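Local coordinates for protein nicotinate-nucleotide pyrophosphorylase (Pyrococcus furiosus, PDB 2I14) that probably makes nicotinate mononucleotide from nicotinate and phosphoribosyl pyrophosphate, an ATP-coupled step of NAD(+) synthesis, and holds zinc ions, at residues A[40-45]-A[312-317]; A[47-52]-A[91-96]; A[63-68]-A[79-84]; A[116-121]-A[150-155]. All blocks are in the same frame, centred on the assembly; numbering follows the deposited sequence.

Contact 1 (A[40-45]-A[312-317])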
loop_
_atom_site.group_PDB
_atom_site.type_symbol
_atom_site.label_atom_id
_atom_site.label_comp_id
_atom_site.label_asym_id
_atom_site.label_seq_id
_atom_site.Cartn_x
_atom_site.Cartn_y
_atom_site.Cartn_z
ATOM N N ILE A 40 43.797 -35.514 -5.149
ATOM C CA ILE A 40 43.555 -34.481 -6.145
ATOM C C ILE A 40 44.070 -33.160 -5.596
ATOM O O ILE A 40 43.303 -32.232 -5.336
ATOM C CB ILE A 40 42.050 -34.344 -6.443
ATOM C CG1 ILE A 40 41.466 -35.713 -6.823
ATOM C CG2 ILE A 40 41.835 -33.341 -7.571
ATOM C CD1 ILE A 40 39.946 -35.731 -6.960
ATOM N N ARG A 41 45.381 -33.085 -5.409
ATOM C CA ARG A 41 46.001 -31.883 -4.874
ATOM C C ARG A 41 46.248 -30.871 -5.991
ATOM O O ARG A 41 46.729 -31.221 -7.068
ATOM C CB ARG A 41 47.328 -32.243 -4.198
ATOM C CG ARG A 41 47.300 -33.550 -3.397
ATOM C CD ARG A 41 46.468 -33.451 -2.121
ATOM N NE ARG A 41 47.043 -32.511 -1.159
ATOM C CZ ARG A 41 46.711 -32.458 0.127
ATOM N NH1 ARG A 41 45.804 -33.297 0.617
ATOM N NH2 ARG A 41 47.281 -31.563 0.924
ATOM N N LYS A 42 45.903 -29.615 -5.730
ATOM C CA LYS A 42 46.106 -28.550 -6.705
ATOM C C LYS A 42 45.895 -27.154 -6.113
ATOM O O LYS A 42 45.106 -26.966 -5.182
ATOM C CB LYS A 42 45.198 -28.747 -7.920
ATOM C CG LYS A 42 43.731 -28.882 -7.600
ATOM C CD LYS A 42 42.897 -28.788 -8.873
ATOM C CE LYS A 42 43.243 -29.883 -9.873
ATOM N NZ LYS A 42 42.485 -29.709 -11.139
ATOM N N LYS A 43 46.621 -26.185 -6.668
ATOM C CA LYS A 43 46.567 -24.795 -6.222
ATOM C C LYS A 43 45.325 -24.074 -6.742
ATOM O O LYS A 43 44.995 -24.147 -7.931
ATOM C CB LYS A 43 47.828 -24.045 -6.684
ATOM C CG LYS A 43 48.782 -23.566 -5.568
ATOM C CD LYS A 43 49.417 -24.714 -4.768
ATOM C CE LYS A 43 50.770 -24.314 -4.143
ATOM N NZ LYS A 43 50.736 -23.114 -3.233
ATOM N N VAL A 44 44.643 -23.379 -5.835
ATOM C CA VAL A 44 43.442 -22.629 -6.169
ATOM C C VAL A 44 43.435 -21.297 -5.436
ATOM O O VAL A 44 44.058 -21.144 -4.382
ATOM C CB VAL A 44 42.156 -23.385 -5.763
ATOM C CG1 VAL A 44 41.994 -24.641 -6.603
ATOM C CG2 VAL A 44 42.205 -23.728 -4.271
ATOM N N LEU A 45 42.731 -20.330 -6.013
ATOM C CA LEU A 45 42.594 -19.019 -5.407
ATOM C C LEU A 45 41.115 -18.848 -5.103
ATOM O O LEU A 45 40.274 -18.897 -6.004
ATOM C CB LEU A 45 43.059 -17.922 -6.366
ATOM C CG LEU A 45 42.965 -16.480 -5.840
ATOM C CD1 LEU A 45 43.711 -16.356 -4.531
ATOM C CD2 LEU A 45 43.526 -15.516 -6.873
ATOM N N GLU A 312 39.659 -19.173 -9.268
ATOM C CA GLU A 312 40.781 -19.540 -10.118
ATOM C C GLU A 312 41.451 -20.818 -9.614
ATOM O O GLU A 312 41.716 -20.964 -8.419
ATOM C CB GLU A 312 41.798 -18.399 -10.164
ATOM C CG GLU A 312 42.717 -18.441 -11.381
ATOM C CD GLU A 312 43.659 -17.250 -11.458
ATOM O OE1 GLU A 312 44.523 -17.119 -10.560
ATOM O OE2 GLU A 312 43.530 -16.449 -12.413
ATOM N N VAL A 313 41.708 -21.743 -10.537
ATOM C CA VAL A 313 42.350 -23.012 -10.211
ATOM C C VAL A 313 43.547 -23.226 -11.133
ATOM O O VAL A 313 43.384 -23.379 -12.343
ATOM C CB VAL A 313 41.371 -24.187 -10.385
ATOM C CG1 VAL A 313 41.987 -25.470 -9.832
ATOM C CG2 VAL A 313 40.065 -23.875 -9.689
ATOM N N GLU A 314 44.746 -23.232 -10.557
ATOM C CA GLU A 314 45.980 -23.414 -11.321
ATOM C C GLU A 314 46.148 -22.329 -12.388
ATOM O O GLU A 314 46.354 -22.625 -13.566
ATOM C CB GLU A 314 46.001 -24.792 -11.987
ATOM C CG GLU A 314 47.165 -25.668 -11.569
ATOM C CD GLU A 314 46.733 -26.861 -10.729
ATOM O OE1 GLU A 314 45.994 -27.727 -11.257
ATOM O OE2 GLU A 314 47.133 -26.931 -9.543
ATOM N N GLY A 315 46.055 -21.072 -11.968
ATOM C CA GLY A 315 46.205 -19.965 -12.895
ATOM C C GLY A 315 45.111 -19.893 -13.937
ATOM O O GLY A 315 45.154 -19.051 -14.828
ATOM N N LYS A 316 44.127 -20.780 -13.827
ATOM C CA LYS A 316 43.001 -20.819 -14.759
ATOM C C LYS A 316 41.744 -20.199 -14.142
ATOM O O LYS A 316 41.315 -20.595 -13.057
ATOM C CB LYS A 316 42.706 -22.266 -15.156
ATOM C CG LYS A 316 43.861 -22.972 -15.852
ATOM C CD LYS A 316 44.107 -22.391 -17.247
ATOM C CE LYS A 316 45.126 -23.225 -18.026
ATOM N NZ LYS A 316 45.225 -22.808 -19.461
ATOM N N PRO A 317 41.146 -19.209 -14.828
ATOM C CA PRO A 317 39.937 -18.511 -14.380
ATOM C C PRO A 317 38.686 -19.385 -14.422
ATOM O O PRO A 317 38.186 -19.702 -15.504
ATOM C CB PRO A 317 39.832 -17.340 -15.356
ATOM C CG PRO A 317 41.230 -17.108 -15.764
ATOM C CD PRO A 317 41.738 -18.504 -15.974
#
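Val44 and Val313 lie side by side and point the same way, a non-hydrogen-bonded pair in the large antiparallel sheet where strand 43-49 meets strand 307-313, just as the latter reaches its hairpin. The turn, type I' from Val313 to Lys316, is closed at its base by Val313 N on Lys316 O at 2.8 Å. In the valine pair the touching branches are the two CG1 methyls, 3.3 Å apart; Val313 brings its own across by setting CG1 anti to the backbone N (chi1 -171°). That same methyl takes the Lys42 side chain, which crosses it obliquely with CD at 3.6 Å. Tyr101 and Phe104 of helix 101-104 close over Val44, while Ile188 of the second subunit packs on Val313.

Glu314 crosses Lys42 at about a right angle and lays its carboxylate against the lysine's CB. Its OE2 accepts Lys43 N at 3.0 Å, met on the anti side and 33° out of the carboxylate plane, while Glu314 N returns a bond to Lys43 O at 2.8 Å. Both the backbone N and the carboxylate of the glutamate are therefore bonded to Lys43. Lys42 NZ stays 4.0 Å from Glu314 OE1, too far for a salt bridge, and bonds instead to Thr189 O of the second subunit. On the other face Leu45 and Glu312 cross with their CB atoms in contact, and Arg327 touches both. The return bond from Glu312 N to Leu45 O is weak, but Leu45 N reaches Glu312 O nearly straight, at 2.7 Å and 172°.

Contact 2 (A[47-52]-A[91-96])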
loop_
_atom_site.group_PDB
_atom_site.type_symbol
_atom_site.label_atom_id
_atom_site.label_comp_id
_atom_site.label_asym_id
_atom_site.label_seq_id
_atom_site.Cartn_x
_atom_site.Cartn_y
_atom_site.Cartn_z
ATOM N N ASP A 47 37.953 -16.580 -3.336
ATOM C CA ASP A 47 37.514 -15.216 -3.091
ATOM C C ASP A 47 36.458 -15.185 -1.996
ATOM O O ASP A 47 35.698 -16.144 -1.813
ATOM C CB ASP A 47 36.878 -14.654 -4.366
ATOM C CG ASP A 47 37.693 -13.544 -5.002
ATOM O OD1 ASP A 47 38.867 -13.375 -4.601
ATOM O OD2 ASP A 47 37.160 -12.853 -5.913
ATOM N N VAL A 48 36.410 -14.077 -1.265
ATOM C CA VAL A 48 35.402 -13.897 -0.236
ATOM C C VAL A 48 34.641 -12.619 -0.578
ATOM O O VAL A 48 35.226 -11.531 -0.632
ATOM C CB VAL A 48 36.019 -13.780 1.151
ATOM C CG1 VAL A 48 34.951 -13.408 2.144
ATOM C CG2 VAL A 48 36.624 -15.102 1.553
ATOM N N THR A 49 33.346 -12.762 -0.847
ATOM C CA THR A 49 32.489 -11.617 -1.199
ATOM C C THR A 49 31.051 -11.820 -0.710
ATOM O O THR A 49 30.749 -12.755 0.022
ATOM C CB THR A 49 32.388 -11.438 -2.725
ATOM O OG1 THR A 49 31.717 -12.582 -3.263
ATOM C CG2 THR A 49 33.765 -11.338 -3.372
ATOM N N THR A 50 30.176 -10.915 -1.112
ATOM C CA THR A 50 28.751 -11.013 -0.797
ATOM C C THR A 50 28.109 -10.471 -2.035
ATOM O O THR A 50 28.674 -9.600 -2.703
ATOM C CB THR A 50 28.248 -10.102 0.359
ATOM O OG1 THR A 50 28.511 -8.730 0.050
ATOM C CG2 THR A 50 28.914 -10.444 1.634
ATOM N N THR A 51 26.925 -10.979 -2.337
ATOM C CA THR A 51 26.198 -10.523 -3.511
ATOM C C THR A 51 25.217 -9.469 -3.050
ATOM O O THR A 51 24.538 -8.840 -3.854
ATOM C CB THR A 51 25.429 -11.676 -4.174
ATOM O OG1 THR A 51 24.608 -12.317 -3.193
ATOM C CG2 THR A 51 26.397 -12.691 -4.772
ATOM N N SER A 52 25.164 -9.276 -1.738
ATOM C CA SER A 52 24.270 -8.292 -1.151
ATOM C C SER A 52 24.683 -7.992 0.275
ATOM O O SER A 52 25.423 -8.745 0.894
ATOM C CB SER A 52 22.858 -8.849 -1.111
ATOM O OG SER A 52 22.816 -9.916 -0.170
ATOM N N TYR A 91 30.263 -7.942 -4.466
ATOM C CA TYR A 91 31.104 -8.367 -5.587
ATOM C C TYR A 91 32.567 -7.991 -5.497
ATOM O O TYR A 91 33.364 -8.379 -6.341
ATOM C CB TYR A 91 30.509 -7.886 -6.915
ATOM C CG TYR A 91 29.151 -8.501 -7.158
ATOM C CD1 TYR A 91 28.007 -7.988 -6.536
ATOM C CD2 TYR A 91 29.024 -9.655 -7.923
ATOM C CE1 TYR A 91 26.767 -8.617 -6.664
ATOM C CE2 TYR A 91 27.790 -10.298 -8.062
ATOM C CZ TYR A 91 26.663 -9.778 -7.425
ATOM O OH TYR A 91 25.455 -10.438 -7.517
ATOM N N GLU A 92 32.919 -7.252 -4.454
ATOM C CA GLU A 92 34.304 -6.876 -4.238
ATOM C C GLU A 92 34.930 -7.822 -3.211
ATOM O O GLU A 92 34.482 -7.888 -2.058
ATOM C CB GLU A 92 34.400 -5.454 -3.697
ATOM C CG GLU A 92 33.768 -4.412 -4.560
ATOM C CD GLU A 92 33.749 -3.064 -3.873
ATOM O OE1 GLU A 92 34.047 -3.029 -2.651
ATOM O OE2 GLU A 92 33.429 -2.052 -4.554
ATOM N N PRO A 93 35.961 -8.577 -3.618
ATOM C CA PRO A 93 36.621 -9.499 -2.692
ATOM C C PRO A 93 37.232 -8.730 -1.525
ATOM O O PRO A 93 37.997 -7.794 -1.713
ATOM C CB PRO A 93 37.683 -10.165 -3.563
ATOM C CG PRO A 93 37.970 -9.126 -4.602
ATOM C CD PRO A 93 36.591 -8.633 -4.945
ATOM N N VAL A 94 36.881 -9.119 -0.314
ATOM C CA VAL A 94 37.412 -8.444 0.844
ATOM C C VAL A 94 38.592 -9.232 1.398
ATOM O O VAL A 94 39.334 -8.739 2.251
ATOM C CB VAL A 94 36.334 -8.305 1.923
ATOM C CG1 VAL A 94 35.197 -7.436 1.414
ATOM C CG2 VAL A 94 35.830 -9.678 2.328
ATOM N N LEU A 95 38.762 -10.458 0.905
ATOM C CA LEU A 95 39.855 -11.336 1.338
ATOM C C LEU A 95 39.996 -12.527 0.388
ATOM O O LEU A 95 38.996 -13.121 -0.023
ATOM C CB LEU A 95 39.596 -11.822 2.769
ATOM C CG LEU A 95 40.546 -12.877 3.345
ATOM C CD1 LEU A 95 40.439 -12.899 4.867
ATOM C CD2 LEU A 95 40.214 -14.243 2.757
ATOM N N GLN A 96 41.235 -12.866 0.040
ATOM C CA GLN A 96 41.499 -13.985 -0.862
ATOM C C GLN A 96 42.401 -15.011 -0.189
ATOM O O GLN A 96 43.060 -14.711 0.805
ATOM C CB GLN A 96 42.160 -13.482 -2.144
ATOM C CG GLN A 96 41.348 -12.429 -2.858
ATOM C CD GLN A 96 42.038 -11.894 -4.103
ATOM O OE1 GLN A 96 43.137 -11.336 -4.027
ATOM N NE2 GLN A 96 41.392 -12.057 -5.261
#
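Gln96 hands its NE2 to Asp47 OD1 at 2.9 Å, and the bond is well formed at both ends: the oxygen lies within the amide plane, while the amide comes in on the syn lone pair of the carboxylate. The two groups run side by side with planes 36° apart, and Gln96 gets there by an extended chain beyond CG. Pro93 backs the same carboxylate, its CB 3.6 Å from Asp47 OD1 and equally far from OD2. A leucine in place of Asp47 would probably leave Gln96 NE2 without this acceptor and its amide freer to turn.

What positions this pair is the antiparallel pairing of strand 43-49 with the segment leading into strand 95-98, in which Asp47 and Gln96 form a non-hydrogen-bonded pair. Val94 N bonds to Val48 O at 2.9 Å, and Pro93 CA adds a CH...O contact to the same oxygen. The Val48 side chain divides its branches: CG1 crosses Val94 CG2 at about a right angle, and CG2 leans on Leu95 CD2 at 3.9 Å. Thr49 turns its methyl CG2 onto Pro93 CA at 3.5 Å. Further along, Tyr91 N bonds to Thr50 O at 2.9 Å, and the tyrosine, with CG beside its backbone N (chi1 -63°), swings its ring back until OH reaches Thr51 CB.

Lys252 of the third subunit packs on that tyrosine. In the sheet, strand 307-313 flanks 43-49 with Val311 and Leu308 touching Asp47 and Val48, strand 77-81 flanks 95-98, and Phe88 of strand 87-88 covers Thr50 and Val94.

Contact 3 (A[63-68]-A[79-84])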
loop_
_atom_site.group_PDB
_atom_site.type_symbol
_atom_site.label_atom_id
_atom_site.label_comp_id
_atom_site.label_asym_id
_atom_site.label_seq_id
_atom_site.Cartn_x
_atom_site.Cartn_y
_atom_site.Cartn_z
ATOM N N VAL A 63 35.133 -6.216 8.888
ATOM C CA VAL A 63 35.628 -6.530 10.228
ATOM C C VAL A 63 35.954 -8.004 10.440
ATOM O O VAL A 63 35.202 -8.881 10.019
ATOM C CB VAL A 63 34.620 -6.135 11.297
ATOM C CG1 VAL A 63 35.205 -6.415 12.680
ATOM C CG2 VAL A 63 34.256 -4.669 11.146
ATOM N N GLY A 64 37.070 -8.276 11.109
ATOM C CA GLY A 64 37.453 -9.654 11.367
ATOM C C GLY A 64 38.704 -10.133 10.651
ATOM O O GLY A 64 39.138 -11.270 10.845
ATOM N N VAL A 65 39.285 -9.285 9.813
ATOM C CA VAL A 65 40.499 -9.654 9.096
ATOM C C VAL A 65 41.553 -10.195 10.081
ATOM O O VAL A 65 42.333 -11.081 9.748
ATOM C CB VAL A 65 41.090 -8.434 8.349
ATOM C CG1 VAL A 65 42.018 -8.903 7.231
ATOM C CG2 VAL A 65 39.968 -7.565 7.818
ATOM N N GLU A 66 41.567 -9.656 11.294
ATOM C CA GLU A 66 42.520 -10.089 12.312
ATOM C C GLU A 66 42.323 -11.562 12.656
ATOM O O GLU A 66 43.143 -12.404 12.294
ATOM C CB GLU A 66 42.356 -9.246 13.576
ATOM C CG GLU A 66 43.619 -9.107 14.419
ATOM C CD GLU A 66 43.457 -8.077 15.534
ATOM O OE1 GLU A 66 43.188 -8.489 16.691
ATOM O OE2 GLU A 66 43.588 -6.857 15.244
ATOM N N GLU A 67 41.234 -11.870 13.356
ATOM C CA GLU A 67 40.955 -13.245 13.730
ATOM C C GLU A 67 41.174 -14.224 12.582
ATOM O O GLU A 67 41.622 -15.341 12.804
ATOM C CB GLU A 67 39.523 -13.400 14.231
ATOM C CG GLU A 67 39.197 -12.635 15.495
ATOM C CD GLU A 67 37.927 -13.153 16.157
ATOM O OE1 GLU A 67 36.924 -13.360 15.447
ATOM O OE2 GLU A 67 37.923 -13.353 17.387
ATOM N N VAL A 68 40.863 -13.827 11.356
ATOM C CA VAL A 68 41.055 -14.747 10.244
ATOM C C VAL A 68 42.527 -15.060 10.022
ATOM O O VAL A 68 42.891 -16.191 9.690
ATOM C CB VAL A 68 40.426 -14.202 8.938
ATOM C CG1 VAL A 68 40.999 -14.926 7.722
ATOM C CG2 VAL A 68 38.911 -14.407 8.985
ATOM N N VAL A 79 47.311 -15.318 2.191
ATOM C CA VAL A 79 46.059 -14.653 2.491
ATOM C C VAL A 79 46.159 -13.151 2.261
ATOM O O VAL A 79 46.774 -12.429 3.049
ATOM C CB VAL A 79 45.642 -14.904 3.952
ATOM C CG1 VAL A 79 44.274 -14.307 4.199
ATOM C CG2 VAL A 79 45.655 -16.392 4.260
ATOM N N TYR A 80 45.567 -12.677 1.171
ATOM C CA TYR A 80 45.584 -11.247 0.871
ATOM C C TYR A 80 44.270 -10.682 1.401
ATOM O O TYR A 80 43.262 -11.393 1.469
ATOM C CB TYR A 80 45.694 -11.010 -0.637
ATOM C CG TYR A 80 46.628 -11.973 -1.338
ATOM C CD1 TYR A 80 46.298 -13.326 -1.451
ATOM C CD2 TYR A 80 47.823 -11.534 -1.909
ATOM C CE1 TYR A 80 47.130 -14.221 -2.119
ATOM C CE2 TYR A 80 48.665 -12.421 -2.585
ATOM C CZ TYR A 80 48.311 -13.766 -2.689
ATOM O OH TYR A 80 49.109 -14.659 -3.383
ATOM N N ALA A 81 44.269 -9.417 1.788
ATOM C CA ALA A 81 43.048 -8.836 2.319
ATOM C C ALA A 81 43.023 -7.314 2.259
ATOM O O ALA A 81 43.983 -6.671 1.826
ATOM C CB ALA A 81 42.842 -9.298 3.758
ATOM N N MET A 82 41.892 -6.757 2.676
ATOM C CA MET A 82 41.711 -5.322 2.738
ATOM C C MET A 82 41.966 -5.002 4.197
ATOM O O MET A 82 41.787 -5.849 5.062
ATOM C CB MET A 82 40.272 -4.926 2.405
ATOM C CG MET A 82 39.831 -5.078 0.955
ATOM S SD MET A 82 38.169 -4.333 0.730
ATOM C CE MET A 82 37.916 -4.636 -1.020
ATOM N N PRO A 83 42.405 -3.780 4.496
ATOM C CA PRO A 83 42.651 -3.459 5.905
ATOM C C PRO A 83 41.353 -3.475 6.711
ATOM O O PRO A 83 40.333 -2.927 6.291
ATOM C CB PRO A 83 43.295 -2.074 5.838
ATOM C CG PRO A 83 42.772 -1.501 4.532
ATOM C CD PRO A 83 42.831 -2.685 3.607
ATOM N N GLU A 84 41.386 -4.118 7.869
ATOM C CA GLU A 84 40.192 -4.186 8.692
ATOM C C GLU A 84 39.605 -2.783 8.838
ATOM O O GLU A 84 40.336 -1.814 9.031
ATOM C CB GLU A 84 40.522 -4.799 10.054
ATOM C CG GLU A 84 39.313 -5.103 10.920
ATOM C CD GLU A 84 39.567 -6.232 11.923
ATOM O OE1 GLU A 84 38.709 -6.466 12.812
ATOM O OE2 GLU A 84 40.623 -6.898 11.818
#
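The carboxylate of Glu84 is the flat group that meets Gly64 and Glu66, and its two oxygens are met differently. Gly64 N comes down onto OE1 from above the plane, 84° out of it, at 3.0 Å; Glu66 N reaches OE2 at 3.0 Å on the syn side, tilted 34°. Gly64 occupies the N-cap position of helix 65-72, and Glu84 therefore binds the N-H of the N-cap residue and one in the first turn. Such a site, at the positive end of the helix dipole, would tend to stabilise the carboxylate's negative charge, and OE1 also forms a salt bridge with Arg155 NH1.

Glu84 gets there nearly fully extended, with CG trans to the backbone N (chi1 -172°). Along the way it runs antiparallel alongside the Val65 side chain, Val65 CG2 lying 3.6 Å from Glu84 CB. The other branch, Val65 CG1, rests on Ala81 CB at 3.6 Å, which joins the helix to the end of strand 77-81. Glu66 carries a like charge nearby, but its OE1 is hydrogen-bonded by Tyr11 OH of the second subunit. With an alanine at Glu84, Gly64 N and Glu66 N would probably lose their acceptor and Arg155 its salt-bridge mate.

Helix 108-131 covers Val63 and Val68 through Ala118, Ala122 and Met114, while strands 95-98 and 357-365 flank 77-81, with Leu95 and Ile364 touching Val79.

Contact 4 (A[116-121]-A[150-155])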
loop_
_atom_site.group_PDB
_atom_site.type_symbol
_atom_site.label_atom_id
_atom_site.label_comp_id
_atom_site.label_asym_id
_atom_site.label_seq_id
_atom_site.Cartn_x
_atom_site.Cartn_y
_atom_site.Cartn_z
ATOM N N SER A 116 31.685 -12.352 8.704
ATOM C CA SER A 116 30.252 -12.097 8.631
ATOM C C SER A 116 29.537 -11.368 9.761
ATOM O O SER A 116 28.927 -10.318 9.544
ATOM C CB SER A 116 29.528 -13.406 8.375
ATOM O OG SER A 116 30.009 -13.973 7.182
ATOM N N GLN A 117 29.587 -11.908 10.966
ATOM C CA GLN A 117 28.866 -11.276 12.052
ATOM C C GLN A 117 29.510 -9.966 12.523
ATOM O O GLN A 117 28.818 -9.021 12.908
ATOM C CB GLN A 117 28.728 -12.272 13.202
ATOM C CG GLN A 117 27.659 -11.915 14.223
ATOM C CD GLN A 117 27.546 -12.947 15.358
ATOM O OE1 GLN A 117 26.706 -12.803 16.252
ATOM N NE2 GLN A 117 28.389 -13.993 15.320
ATOM N N ALA A 118 30.839 -9.923 12.495
ATOM C CA ALA A 118 31.569 -8.729 12.901
ATOM C C ALA A 118 31.215 -7.621 11.923
ATOM O O ALA A 118 30.745 -6.539 12.321
ATOM C CB ALA A 118 33.058 -8.988 12.870
ATOM N N SER A 119 31.440 -7.896 10.640
ATOM C CA SER A 119 31.121 -6.936 9.593
ATOM C C SER A 119 29.684 -6.468 9.735
ATOM O O SER A 119 29.382 -5.284 9.540
ATOM C CB SER A 119 31.333 -7.570 8.226
ATOM O OG SER A 119 32.721 -7.655 7.940
ATOM N N GLY A 120 28.811 -7.412 10.080
ATOM C CA GLY A 120 27.414 -7.092 10.266
ATOM C C GLY A 120 27.216 -6.061 11.363
ATOM O O GLY A 120 26.644 -4.991 11.144
ATOM N N ILE A 121 27.695 -6.374 12.558
ATOM C CA ILE A 121 27.571 -5.455 13.675
ATOM C C ILE A 121 28.207 -4.095 13.380
ATOM O O ILE A 121 27.621 -3.047 13.679
ATOM C CB ILE A 121 28.204 -6.045 14.918
ATOM C CG1 ILE A 121 27.475 -7.339 15.276
ATOM C CG2 ILE A 121 28.137 -5.043 16.055
ATOM C CD1 ILE A 121 27.966 -8.021 16.546
ATOM N N ALA A 150 30.624 -11.863 23.601
ATOM C CA ALA A 150 30.499 -10.531 24.195
ATOM C C ALA A 150 31.574 -9.567 23.707
ATOM O O ALA A 150 31.279 -8.418 23.367
ATOM C CB ALA A 150 30.546 -10.625 25.703
ATOM N N PRO A 151 32.838 -10.008 23.685
ATOM C CA PRO A 151 33.900 -9.120 23.215
ATOM C C PRO A 151 33.892 -8.860 21.707
ATOM O O PRO A 151 33.905 -7.697 21.300
ATOM C CB PRO A 151 35.184 -9.818 23.685
ATOM C CG PRO A 151 34.817 -11.231 23.702
ATOM C CD PRO A 151 33.422 -11.199 24.317
ATOM N N MET A 152 33.855 -9.906 20.880
ATOM C CA MET A 152 33.874 -9.676 19.431
ATOM C C MET A 152 32.853 -8.602 19.092
ATOM O O MET A 152 33.107 -7.706 18.279
ATOM C CB MET A 152 33.552 -10.950 18.641
ATOM C CG MET A 152 32.092 -11.069 18.222
ATOM S SD MET A 152 31.750 -10.877 16.460
ATOM C CE MET A 152 31.685 -9.095 16.279
ATOM N N ILE A 153 31.701 -8.691 19.744
ATOM C CA ILE A 153 30.639 -7.735 19.522
ATOM C C ILE A 153 31.039 -6.321 19.906
ATOM O O ILE A 153 31.087 -5.445 19.042
ATOM C CB ILE A 153 29.369 -8.121 20.286
ATOM C CG1 ILE A 153 28.857 -9.456 19.767
ATOM C CG2 ILE A 153 28.303 -7.038 20.107
ATOM C CD1 ILE A 153 27.547 -9.869 20.381
ATOM N N ASP A 154 31.327 -6.086 21.185
ATOM C CA ASP A 154 31.709 -4.747 21.614
ATOM C C ASP A 154 32.888 -4.189 20.799
ATOM O O ASP A 154 32.970 -2.980 20.549
ATOM C CB ASP A 154 32.040 -4.727 23.103
ATOM C CG ASP A 154 30.784 -4.654 23.997
ATOM O OD1 ASP A 154 29.811 -3.949 23.634
ATOM O OD2 ASP A 154 30.787 -5.291 25.088
ATOM N N ARG A 155 33.791 -5.066 20.366
ATOM C CA ARG A 155 34.937 -4.642 19.575
ATOM C C ARG A 155 34.471 -4.198 18.177
ATOM O O ARG A 155 35.100 -3.355 17.529
ATOM C CB ARG A 155 35.928 -5.801 19.466
ATOM C CG ARG A 155 37.386 -5.393 19.338
ATOM C CD ARG A 155 37.864 -5.245 17.907
ATOM N NE ARG A 155 38.492 -6.464 17.415
ATOM C CZ ARG A 155 39.252 -6.532 16.327
ATOM N NH1 ARG A 155 39.503 -5.456 15.591
ATOM N NH2 ARG A 155 39.768 -7.692 15.968
#
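Ile121, which meets Ile153 on the neighbouring helix, is held in its own helix by a bond from its N to Gln117 O at 2.9 Å; across from it, Arg155 N to Pro151 O is the shortest such bond, at 2.8 Å. The two isoleucines cross at about a right angle, and Ile121 CD1 does the touching: it sits 3.6 Å from Ile153 CG1 and 3.7 Å from Ile153 CG2, in the fork between the branches. Met152, one residue before Ile153, reaches across to helix 116-121. Its chain bends at chi2 and again at chi3 (-83°), which carries the terminal methyl toward the C-terminal end of 116-121; CE then lies 3.4 Å from Ala118 CA and 3.9 Å from Ile121 CD1. With only a methyl at Ala118, CE can lie against the backbone CA.

With axes 9.3 Å apart at their closest and a crossing angle of -40°, these short helical segments meet through apolar atoms. Segment 116-121 lies in the N-terminal family region and 150-155 in the barrel-type C-terminal one. Helix 296-299 lies beside both, with Ile298 on Ile121 and Ala299 on Ile153, while helix 168-174 packs on Pro151 through Leu169 and Met173.

Contacts 1 and 2 share strand 43-49 and touch where Leu45 CD1 meets Gln96 CB. Contact 2 passes to contact 3 across the same sheet, strand 95-98 beside 77-81, with Gln96 N 2.9 Å from Tyr80 O; their centres are 12 Å apart. From there contact 3 reaches contact 4, where Glu84 OE1 meets Arg155 NH1 at 3.1 Å and Val63 N lies 3.0 Å from Ser119 OG. None lines the pocket directly: copies of the bound cyclopentane analogue of phosphoribosyl pyrophosphate, not all the same molecule, come to about 9 Å from the side chain of Thr51, about 11 Å from that of Ile153 and about 14 Å from that of Val313. Contacts 1, 3 and 4 all touch the second subunit.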